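Local coordinates for endo-alpha-mannosidase (Bacteroides thetaiotaomicron, PDB 4ACY), which hydrolyses internal alpha-mannosidic linkages as a family GH99 endo-alpha-mannosidase, an activity associated with N-glycan processing, at residues 61-73 and 285-297. Residues are numbered along the deposited sequence; the frame is centred on the assembly and turned at random.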
loop_
_atom_site.group_PDB
_atom_site.type_symbol
_atom_site.label_atom_id
_atom_site.label_comp_id
_atom_site.label_asym_id
_atom_site.label_seq_id
_atom_site.Cartn_x
_atom_site.Cartn_y
_atom_site.Cartn_z
ATOM N N HIS A 61 0.173 -15.331 7.635
ATOM C CA HIS A 61 1.212 -14.374 7.220
ATOM C C HIS A 61 2.447 -14.222 8.118
ATOM O O HIS A 61 3.569 -14.073 7.608
ATOM C CB HIS A 61 0.614 -13.023 6.807
ATOM C CG HIS A 61 0.212 -12.984 5.367
ATOM N ND1 HIS A 61 1.029 -12.470 4.384
ATOM C CD2 HIS A 61 -0.896 -13.447 4.736
ATOM C CE1 HIS A 61 0.434 -12.600 3.209
ATOM N NE2 HIS A 61 -0.734 -13.190 3.393
ATOM N N TRP A 62 2.267 -14.252 9.439
ATOM C CA TRP A 62 3.428 -14.314 10.327
ATOM C C TRP A 62 4.169 -15.617 10.075
ATOM O O TRP A 62 5.384 -15.690 10.251
ATOM C CB TRP A 62 3.022 -14.188 11.803
ATOM C CG TRP A 62 2.202 -12.971 12.077
ATOM C CD1 TRP A 62 0.910 -12.938 12.534
ATOM C CD2 TRP A 62 2.605 -11.599 11.921
ATOM N NE1 TRP A 62 0.491 -11.639 12.667
ATOM C CE2 TRP A 62 1.501 -10.799 12.286
ATOM C CE3 TRP A 62 3.778 -10.970 11.473
ATOM C CZ2 TRP A 62 1.541 -9.404 12.257
ATOM C CZ3 TRP A 62 3.825 -9.581 11.442
ATOM C CH2 TRP A 62 2.701 -8.808 11.818
HETATM N N MSE A 63 3.388 -16.631 9.704
HETATM C CA MSE A 63 3.894 -17.841 9.089
HETATM C C MSE A 63 3.893 -17.567 7.580
HETATM O O MSE A 63 2.902 -17.095 7.044
HETATM C CB MSE A 63 2.973 -19.008 9.439
HETATM C CG MSE A 63 3.184 -20.256 8.616
HETATM SE SE MSE A 63 2.062 -21.714 9.231
HETATM C CE MSE A 63 0.326 -20.879 9.145
ATOM N N HIS A 64 5.008 -17.839 6.903
ATOM C CA HIS A 64 5.121 -17.471 5.486
ATOM C C HIS A 64 6.170 -18.341 4.810
ATOM O O HIS A 64 7.170 -18.694 5.441
ATOM C CB HIS A 64 5.525 -15.997 5.404
ATOM C CG HIS A 64 5.345 -15.363 4.057
ATOM N ND1 HIS A 64 6.249 -15.525 3.026
ATOM C CD2 HIS A 64 4.401 -14.507 3.598
ATOM C CE1 HIS A 64 5.851 -14.821 1.979
ATOM N NE2 HIS A 64 4.735 -14.189 2.301
ATOM N N PRO A 65 5.950 -18.700 3.523
ATOM C CA PRO A 65 7.003 -19.458 2.848
ATOM C C PRO A 65 8.250 -18.608 2.616
ATOM O O PRO A 65 8.195 -17.370 2.681
ATOM C CB PRO A 65 6.382 -19.853 1.490
ATOM C CG PRO A 65 4.969 -19.545 1.551
ATOM C CD PRO A 65 4.714 -18.610 2.728
ATOM N N ILE A 66 9.370 -19.273 2.368
ATOM C CA ILE A 66 10.612 -18.609 1.995
ATOM C C ILE A 66 10.815 -18.818 0.487
ATOM O O ILE A 66 10.915 -19.959 0.042
ATOM C CB ILE A 66 11.820 -19.190 2.770
ATOM C CG1 ILE A 66 11.608 -19.067 4.286
ATOM C CG2 ILE A 66 13.091 -18.464 2.387
ATOM C CD1 ILE A 66 12.684 -19.777 5.110
ATOM N N ALA A 67 10.865 -17.721 -0.278
ATOM C CA ALA A 67 10.823 -17.798 -1.760
ATOM C C ALA A 67 12.165 -18.178 -2.365
ATOM O O ALA A 67 13.217 -17.758 -1.875
ATOM C CB ALA A 67 10.356 -16.466 -2.336
ATOM N N LEU A 68 12.121 -18.954 -3.456
ATOM C CA LEU A 68 13.322 -19.279 -4.223
ATOM C C LEU A 68 13.803 -18.074 -5.036
ATOM O O LEU A 68 12.989 -17.225 -5.451
ATOM C CB LEU A 68 13.019 -20.447 -5.172
ATOM C CG LEU A 68 12.674 -21.790 -4.505
ATOM C CD1 LEU A 68 12.097 -22.749 -5.552
ATOM C CD2 LEU A 68 13.910 -22.385 -3.835
ATOM N N ALA A 69 15.118 -18.001 -5.239
ATOM C CA ALA A 69 15.732 -16.997 -6.117
ATOM C C ALA A 69 15.164 -17.154 -7.528
ATOM O O ALA A 69 14.855 -18.284 -7.946
ATOM C CB ALA A 69 17.251 -17.124 -6.137
ATOM N N PRO A 70 14.984 -16.032 -8.243
ATOM C CA PRO A 70 14.417 -16.133 -9.580
ATOM C C PRO A 70 15.263 -17.033 -10.467
ATOM O O PRO A 70 16.493 -16.862 -10.555
ATOM C CB PRO A 70 14.418 -14.685 -10.108
ATOM C CG PRO A 70 15.337 -13.891 -9.164
ATOM C CD PRO A 70 15.292 -14.637 -7.855
ATOM N N GLY A 71 14.589 -17.976 -11.110
ATOM C CA GLY A 71 15.224 -18.878 -12.051
ATOM C C GLY A 71 15.883 -20.082 -11.400
ATOM O O GLY A 71 16.436 -20.924 -12.097
ATOM N N HIS A 72 15.808 -20.179 -10.074
ATOM C CA HIS A 72 16.501 -21.263 -9.357
ATOM C C HIS A 72 15.550 -22.369 -8.898
ATOM O O HIS A 72 14.366 -22.118 -8.615
ATOM C CB HIS A 72 17.284 -20.673 -8.175
ATOM C CG HIS A 72 18.595 -20.074 -8.576
ATOM N ND1 HIS A 72 18.696 -18.960 -9.382
ATOM C CD2 HIS A 72 19.863 -20.457 -8.306
ATOM C CE1 HIS A 72 19.973 -18.678 -9.586
ATOM N NE2 HIS A 72 20.701 -19.564 -8.931
ATOM N N SER A 73 16.074 -23.594 -8.867
ATOM C CA SER A 73 15.345 -24.746 -8.340
ATOM C C SER A 73 15.600 -24.849 -6.846
ATOM O O SER A 73 16.613 -24.396 -6.350
ATOM C CB SER A 73 15.820 -26.046 -8.999
ATOM O OG SER A 73 15.599 -26.036 -10.396
ATOM N N TYR A 285 13.623 -0.560 3.047
ATOM C CA TYR A 285 13.189 -1.824 2.438
ATOM C C TYR A 285 14.120 -2.921 2.923
ATOM O O TYR A 285 15.352 -2.756 2.905
ATOM C CB TYR A 285 13.210 -1.775 0.894
ATOM C CG TYR A 285 12.563 -3.020 0.303
ATOM C CD1 TYR A 285 13.242 -4.255 0.282
ATOM C CD2 TYR A 285 11.238 -2.985 -0.135
ATOM C CE1 TYR A 285 12.623 -5.410 -0.215
ATOM C CE2 TYR A 285 10.599 -4.132 -0.620
ATOM C CZ TYR A 285 11.291 -5.336 -0.667
ATOM O OH TYR A 285 10.641 -6.464 -1.150
ATOM N N ILE A 286 13.533 -4.015 3.391
ATOM C CA ILE A 286 14.287 -5.248 3.608
ATOM C C ILE A 286 13.346 -6.444 3.701
ATOM O O ILE A 286 12.388 -6.456 4.496
ATOM C CB ILE A 286 15.280 -5.177 4.811
ATOM C CG1 ILE A 286 16.015 -6.517 4.959
ATOM C CG2 ILE A 286 14.539 -4.788 6.106
ATOM C CD1 ILE A 286 17.291 -6.467 5.851
ATOM N N ASP A 287 13.593 -7.447 2.861
ATOM C CA ASP A 287 12.706 -8.610 2.852
ATOM C C ASP A 287 13.482 -9.924 2.887
ATOM O O ASP A 287 12.993 -10.939 2.410
ATOM C CB ASP A 287 11.761 -8.574 1.635
ATOM C CG ASP A 287 12.497 -8.726 0.313
ATOM O OD1 ASP A 287 13.733 -8.848 0.315
ATOM O OD2 ASP A 287 11.839 -8.686 -0.740
ATOM N N THR A 288 14.675 -9.902 3.468
ATOM C CA THR A 288 15.532 -11.084 3.393
ATOM C C THR A 288 15.118 -12.283 4.240
ATOM O O THR A 288 15.683 -13.373 4.053
ATOM C CB THR A 288 17.009 -10.756 3.642
ATOM O OG1 THR A 288 17.137 -10.072 4.894
ATOM C CG2 THR A 288 17.564 -9.886 2.526
ATOM N N ARG A 289 14.182 -12.139 5.181
ATOM C CA ARG A 289 13.624 -13.329 5.815
ATOM C C ARG A 289 12.789 -14.139 4.809
ATOM O O ARG A 289 12.953 -15.371 4.696
ATOM C CB ARG A 289 12.829 -12.974 7.077
ATOM C CG ARG A 289 13.711 -12.452 8.215
ATOM C CD ARG A 289 14.148 -13.588 9.127
ATOM N NE ARG A 289 13.242 -13.735 10.257
ATOM C CZ ARG A 289 13.206 -14.785 11.069
ATOM N NH1 ARG A 289 14.033 -15.811 10.885
ATOM N NH2 ARG A 289 12.335 -14.809 12.064
ATOM N N ILE A 290 11.902 -13.457 4.077
ATOM C CA ILE A 290 11.049 -14.143 3.103
ATOM C C ILE A 290 11.719 -14.325 1.740
ATOM O O ILE A 290 11.308 -15.208 0.987
ATOM C CB ILE A 290 9.638 -13.497 2.948
ATOM C CG1 ILE A 290 9.706 -12.069 2.387
ATOM C CG2 ILE A 290 8.874 -13.521 4.276
ATOM C CD1 ILE A 290 8.525 -11.762 1.445
ATOM N N ARG A 291 12.735 -13.508 1.439
ATOM C CA ARG A 291 13.487 -13.583 0.166
ATOM C C ARG A 291 15.001 -13.447 0.399
ATOM O O ARG A 291 15.590 -12.395 0.137
ATOM C CB ARG A 291 12.998 -12.515 -0.838
ATOM C CG ARG A 291 11.515 -12.581 -1.158
ATOM C CD ARG A 291 11.104 -11.480 -2.123
ATOM N NE ARG A 291 9.680 -11.534 -2.439
ATOM C CZ ARG A 291 8.811 -10.552 -2.205
ATOM N NH1 ARG A 291 9.217 -9.410 -1.638
ATOM N NH2 ARG A 291 7.538 -10.704 -2.555
ATOM N N PRO A 292 15.651 -14.526 0.869
ATOM C CA PRO A 292 17.033 -14.415 1.365
ATOM C C PRO A 292 18.024 -13.936 0.304
ATOM O O PRO A 292 19.062 -13.379 0.651
ATOM C CB PRO A 292 17.384 -15.840 1.809
ATOM C CG PRO A 292 16.091 -16.544 1.988
ATOM C CD PRO A 292 15.029 -15.827 1.190
ATOM N N TRP A 293 17.678 -14.167 -0.968
ATOM C CA TRP A 293 18.496 -13.822 -2.135
ATOM C C TRP A 293 18.347 -12.356 -2.559
ATOM O O TRP A 293 19.056 -11.890 -3.473
ATOM C CB TRP A 293 18.089 -14.736 -3.319
ATOM C CG TRP A 293 16.602 -14.805 -3.434
ATOM C CD1 TRP A 293 15.775 -15.717 -2.846
ATOM C CD2 TRP A 293 15.749 -13.869 -4.102
ATOM N NE1 TRP A 293 14.467 -15.423 -3.119
ATOM C CE2 TRP A 293 14.417 -14.295 -3.892
ATOM C CE3 TRP A 293 15.984 -12.722 -4.883
ATOM C CZ2 TRP A 293 13.317 -13.619 -4.433
ATOM C CZ3 TRP A 293 14.896 -12.047 -5.414
ATOM C CH2 TRP A 293 13.578 -12.492 -5.183
ATOM N N ASN A 294 17.445 -11.625 -1.898
ATOM C CA ASN A 294 17.023 -10.297 -2.386
ATOM C C ASN A 294 17.698 -9.123 -1.678
ATOM O O ASN A 294 17.135 -8.024 -1.618
ATOM C CB ASN A 294 15.494 -10.153 -2.315
ATOM C CG ASN A 294 14.947 -9.037 -3.209
ATOM O OD1 ASN A 294 15.540 -8.671 -4.237
ATOM N ND2 ASN A 294 13.791 -8.501 -2.829
ATOM N N GLY A 295 18.924 -9.340 -1.214
ATOM C CA GLY A 295 19.700 -8.291 -0.558
ATOM C C GLY A 295 19.941 -7.041 -1.397
ATOM O O GLY A 295 20.117 -5.948 -0.848
ATOM N N SER A 296 19.919 -7.178 -2.722
ATOM C CA SER A 296 20.155 -6.033 -3.611
ATOM C C SER A 296 19.061 -4.962 -3.495
ATOM O O SER A 296 19.288 -3.799 -3.820
ATOM C CB SER A 296 20.317 -6.473 -5.076
ATOM O OG SER A 296 19.117 -6.986 -5.632
ATOM N N THR A 297 17.878 -5.367 -3.040
ATOM C CA THR A 297 16.739 -4.456 -2.904
ATOM C C THR A 297 16.740 -3.779 -1.507
ATOM O O THR A 297 16.065 -2.775 -1.288
ATOM C CB THR A 297 15.403 -5.191 -3.136
ATOM O OG1 THR A 297 15.456 -5.938 -4.363
ATOM C CG2 THR A 297 14.235 -4.198 -3.235
HETATM O O HOH W 1 8.510 -15.217 0.084
#
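The indole of Trp-293 lies against Ala-69 and Pro-70, which share one of its faces. CA of Ala-69 stands 3.4 Å from the centroid of the five-membered ring, and CD of Pro-70 stands 3.6 Å from that of the six-membered ring, both as CH-pi contacts. CB of Arg-291 and CB of Asn-294 back the opposite face. At the edge, NE1 of Trp-293 donates to O of Ala-67 at 2.9 Å; the acceptor is in the indole plane, but the donor rises well above the carbonyl plane and the bond is bent (140°). CG of Trp-293 sits between its backbone N and carbonyl carbon (chi1 46°), which lays the ring along 67-70; the short side chain of Ala-69 lets its CA come down on the indole. A leucine in place of Trp-293 would probably leave O of Ala-67 without this donor and Pro-70 without a flat surface to rest on. Further along, N of Ala-67 gives O of Ile-290 a nearly straight bond of 2.8 Å, and a water also donates to that oxygen. The branched CG2 of Ile-66 reaches both CG and CD of Pro-292, tightly at CD (3.5 Å). The His-64 ring offers carbon surface to CG2 of Ile-290, met obliquely, and an N-H, ND1, to O of Pro-65. NH1 of Arg-291 salt-bridges OD2 of Asp-287, which also accepts from Tyr-285 and Asn-294, and has a second carboxylate partner in Glu-332. The whole is surface packing between two long loops of a TIM barrel: the excursion carrying the small antiparallel hairpin 64-66/77-79, and the loop following barrel strand 276-281.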